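Local structure of D-aminoacid aminotransferase-like PLP-dependent enzyme (Haemophilus somnus, 3CEB) at residues K91-D96 and L114-E119. The protein is a putative 4-amino-4-deoxychorismate lyase, a pyridoxal-phosphate enzyme of the class IV aminotransferase fold that would release 4-aminobenzoate and pyruvate. Sequence-based numbering, arbitrary orientation.
Sequences KPVFCD and LKQKEE. With SO4 (sulfate ion), chain E.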
ATOM      1  N   LYS A  91       7.106  -6.044 -14.554  1.00 32.37           N
ATOM      2  CA  LYS A  91       7.501  -7.422 -14.859  1.00 32.61           C
ATOM      3  C   LYS A  91       6.613  -8.454 -14.180  1.00 31.76           C
ATOM      4  O   LYS A  91       6.480  -8.468 -12.954  1.00 31.29           O
ATOM      5  CB  LYS A  91       8.962  -7.678 -14.476  1.00 33.37           C
ATOM      6  CG  LYS A  91       9.439  -9.099 -14.795  1.00 34.89           C
ATOM      7  CD  LYS A  91       9.357  -9.506 -16.275  1.00 36.26           C
ATOM      8  CE  LYS A  91      10.757  -9.611 -16.904  1.00 37.44           C
ATOM      9  NZ  LYS A  91      10.676 -10.141 -18.309  1.00 39.30           N
ATOM     10  N   PRO A  92       6.002  -9.339 -14.982  1.00 31.15           N
ATOM     11  CA  PRO A  92       5.194 -10.358 -14.314  1.00 31.10           C
ATOM     12  C   PRO A  92       6.105 -11.329 -13.562  1.00 30.96           C
ATOM     13  O   PRO A  92       7.085 -11.804 -14.121  1.00 30.23           O
ATOM     14  CB  PRO A  92       4.455 -11.057 -15.473  1.00 31.04           C
ATOM     15  CG  PRO A  92       4.737 -10.283 -16.680  1.00 30.06           C
ATOM     16  CD  PRO A  92       5.912  -9.418 -16.447  1.00 30.29           C
ATOM     17  N   VAL A  93       5.797 -11.574 -12.292  1.00 30.53           N
ATOM     18  CA  VAL A  93       6.583 -12.493 -11.482  1.00 30.18           C
ATOM     19  C   VAL A  93       5.617 -13.546 -10.923  1.00 29.97           C
ATOM     20  O   VAL A  93       4.564 -13.228 -10.390  1.00 29.82           O
ATOM     21  CB  VAL A  93       7.387 -11.717 -10.375  1.00 30.05           C
ATOM     22  CG1 VAL A  93       8.132 -12.667  -9.479  1.00 31.05           C
ATOM     23  CG2 VAL A  93       8.365 -10.787 -11.013  1.00 29.38           C
ATOM     24  N   PHE A  94       5.968 -14.810 -11.078  1.00 29.93           N
ATOM     25  CA  PHE A  94       5.068 -15.898 -10.693  1.00 30.08           C
ATOM     26  C   PHE A  94       5.395 -16.428  -9.322  1.00 30.83           C
ATOM     27  O   PHE A  94       6.475 -16.940  -9.062  1.00 31.33           O
ATOM     28  CB  PHE A  94       5.093 -17.007 -11.766  1.00 29.82           C
ATOM     29  CG  PHE A  94       4.600 -16.534 -13.076  1.00 28.70           C
ATOM     30  CD1 PHE A  94       3.254 -16.560 -13.363  1.00 29.46           C
ATOM     31  CD2 PHE A  94       5.464 -15.945 -13.979  1.00 29.26           C
ATOM     32  CE1 PHE A  94       2.785 -16.053 -14.556  1.00 30.54           C
ATOM     33  CE2 PHE A  94       5.015 -15.450 -15.167  1.00 30.19           C
ATOM     34  CZ  PHE A  94       3.670 -15.492 -15.462  1.00 30.45           C
ATOM     35  N   CYS A  95       4.445 -16.278  -8.430  1.00 32.02           N
ATOM     36  CA  CYS A  95       4.618 -16.730  -7.079  1.00 33.36           C
ATOM     37  C   CYS A  95       3.298 -17.143  -6.429  1.00 33.80           C
ATOM     38  O   CYS A  95       2.488 -16.315  -6.041  1.00 34.74           O
ATOM     39  CB  CYS A  95       5.261 -15.618  -6.301  1.00 34.00           C
ATOM     40  SG  CYS A  95       5.550 -16.034  -4.592  1.00 38.21           S
ATOM     41  N   ASP A  96       3.122 -18.442  -6.280  1.00 34.65           N
ATOM     42  CA  ASP A  96       1.860 -19.026  -5.809  1.00 35.42           C
ATOM     43  C   ASP A  96       1.726 -19.136  -4.295  1.00 36.05           C
ATOM     44  O   ASP A  96       0.662 -19.462  -3.781  1.00 36.60           O
ATOM     45  CB  ASP A  96       1.705 -20.434  -6.369  1.00 34.92           C
ATOM     46  CG  ASP A  96       1.384 -20.444  -7.830  1.00 35.05           C
ATOM     47  OD1 ASP A  96       1.011 -19.394  -8.371  1.00 36.25           O
ATOM     48  OD2 ASP A  96       1.458 -21.528  -8.443  1.00 38.40           O
ATOM     49  N   LEU A 114      11.032  -8.542  -6.230  1.00 33.22           N
ATOM     50  CA  LEU A 114      11.369  -7.289  -6.927  1.00 33.30           C
ATOM     51  C   LEU A 114      12.692  -7.381  -7.664  1.00 33.56           C
ATOM     52  O   LEU A 114      12.847  -6.729  -8.661  1.00 33.69           O
ATOM     53  CB  LEU A 114      11.456  -6.122  -5.949  1.00 33.19           C
ATOM     54  CG  LEU A 114      11.631  -4.710  -6.518  1.00 32.59           C
ATOM     55  CD1 LEU A 114      10.480  -4.332  -7.429  1.00 30.28           C
ATOM     56  CD2 LEU A 114      11.753  -3.737  -5.320  1.00 28.95           C
ATOM     57  N   LYS A 115      13.623  -8.183  -7.166  1.00 33.63           N
ATOM     58  CA  LYS A 115      14.925  -8.345  -7.832  1.00 34.84           C
ATOM     59  C   LYS A 115      14.758  -8.934  -9.198  1.00 34.64           C
ATOM     60  O   LYS A 115      15.658  -8.889  -9.986  1.00 34.97           O
ATOM     61  CB  LYS A 115      15.893  -9.248  -7.054  1.00 34.97           C
ATOM     62  CG  LYS A 115      16.426  -8.627  -5.811  1.00 37.85           C
ATOM     63  CD  LYS A 115      17.428  -9.544  -5.128  1.00 42.40           C
ATOM     64  CE  LYS A 115      17.681  -9.092  -3.670  1.00 43.88           C
ATOM     65  NZ  LYS A 115      18.557 -10.120  -3.017  1.00 47.39           N
ATOM     66  N   GLN A 116      13.601  -9.498  -9.474  1.00 35.19           N
ATOM     67  CA  GLN A 116      13.356 -10.094 -10.791  1.00 35.76           C
ATOM     68  C   GLN A 116      12.831  -9.083 -11.822  1.00 35.83           C
ATOM     69  O   GLN A 116      12.456  -9.460 -12.924  1.00 35.98           O
ATOM     70  CB  GLN A 116      12.349 -11.236 -10.672  1.00 35.63           C
ATOM     71  CG  GLN A 116      12.933 -12.467 -10.025  1.00 37.65           C
ATOM     72  CD  GLN A 116      11.879 -13.511  -9.715  1.00 41.51           C
ATOM     73  OE1 GLN A 116      11.082 -13.908 -10.583  1.00 44.60           O
ATOM     74  NE2 GLN A 116      11.861 -13.960  -8.471  1.00 42.97           N
ATOM     75  N   LYS A 117      12.808  -7.801 -11.487  1.00 35.82           N
ATOM     76  CA  LYS A 117      12.158  -6.825 -12.382  1.00 36.13           C
ATOM     77  C   LYS A 117      12.913  -6.575 -13.683  1.00 36.77           C
ATOM     78  O   LYS A 117      12.342  -6.121 -14.656  1.00 36.70           O
ATOM     79  CB  LYS A 117      11.938  -5.490 -11.669  1.00 35.75           C
ATOM     80  CG  LYS A 117      13.191  -4.669 -11.427  1.00 35.95           C
ATOM     81  CD  LYS A 117      12.815  -3.468 -10.579  1.00 36.29           C
ATOM     82  CE  LYS A 117      13.971  -2.937  -9.728  1.00 36.89           C
ATOM     83  NZ  LYS A 117      15.063  -2.320 -10.516  1.00 37.67           N
ATOM     84  N   GLU A 118      14.193  -6.906 -13.668  1.00 37.34           N
ATOM     85  CA  GLU A 118      15.132  -6.614 -14.755  1.00 38.01           C
ATOM     86  C   GLU A 118      15.122  -5.152 -15.180  1.00 37.79           C
ATOM     87  O   GLU A 118      15.539  -4.274 -14.415  1.00 37.09           O
ATOM     88  CB  GLU A 118      14.866  -7.504 -15.953  1.00 38.62           C
ATOM     89  CG  GLU A 118      14.279  -8.871 -15.575  1.00 40.56           C
ATOM     90  CD  GLU A 118      14.579  -9.939 -16.615  1.00 42.33           C
ATOM     91  OE1 GLU A 118      15.735 -10.379 -16.627  1.00 42.44           O
ATOM     92  OE2 GLU A 118      13.670 -10.344 -17.393  1.00 43.16           O
ATOM     93  N   GLU A 119      14.654  -4.891 -16.406  1.00 37.95           N
ATOM     94  CA  GLU A 119      14.638  -3.510 -16.924  1.00 37.75           C
ATOM     95  C   GLU A 119      13.314  -2.807 -16.576  1.00 37.19           C
ATOM     96  O   GLU A 119      13.221  -1.611 -16.675  1.00 37.85           O
ATOM     97  CB  GLU A 119      15.006  -3.405 -18.429  1.00 38.25           C
ATOM     98  CG  GLU A 119      16.581  -3.454 -18.830  1.00 38.91           C
ATOM     99  CD  GLU A 119      17.527  -2.404 -18.120  1.00 42.24           C
ATOM    100  OE1 GLU A 119      17.134  -1.702 -17.157  1.00 43.45           O
ATOM    101  OE2 GLU A 119      18.719  -2.291 -18.502  1.00 43.17           O
TER
HETATM  102  S   SO4 E 197       5.862 -20.569  -5.695  1.00 91.19           S
HETATM  103  O1  SO4 E 197       5.516 -19.622  -4.634  1.00 91.61           O
HETATM  104  O2  SO4 E 197       5.225 -20.215  -6.971  1.00 90.64           O
HETATM  105  O3  SO4 E 197       5.357 -21.881  -5.240  1.00 91.46           O
HETATM  106  O4  SO4 E 197       7.314 -20.526  -5.899  1.00 89.39           O
HETATM  107  O   HOH W   1       8.584 -15.557 -11.898  1.00 31.41           O
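V93 packs against the side chain of Q116 where strand 90-94 meets the loop that follows helix 108-114, part of a beta-alpha-beta crossover: strand 90-94 runs parallel to strand 122-127, and helix 108-114 and this loop belong to the connection between them. V93 is the buried, tightly packed part. Its CG1 is in van der Waals contact with the amide end of Q116, 3.4 Å from OE1, while CG2 faces Q116 CB at 4.0 Å; L113 and I123 also touch this valine. The Q116 chain runs extended beyond CG, which sets its amide end beside CG1. A water then ties the two segments together, accepting from F94 N and donating to Q116 OE1 over a longer 3.3 Å.

Toward K91 the contact opens to solvent. The strand and loop come closest here, with K91 CA 5.3 Å from K117 CA, and the lysine's methylene groups rest against the backbone of the loop, CG lying 3.6 Å from Q116 O. Bends at chi2 (60°) and chi3 (109°) turn the rest of the chain to the carboxylate of E118, an exposed residue, so the salt bridge is a surface one. Past the strand end, a sulfate, probably from the crystallisation liquor, receives a nearly straight bond from D96 N and another from H97 N. Back at the salt bridge, E118 OE2 is the oxygen engaged, 3.1 Å from K91 NZ.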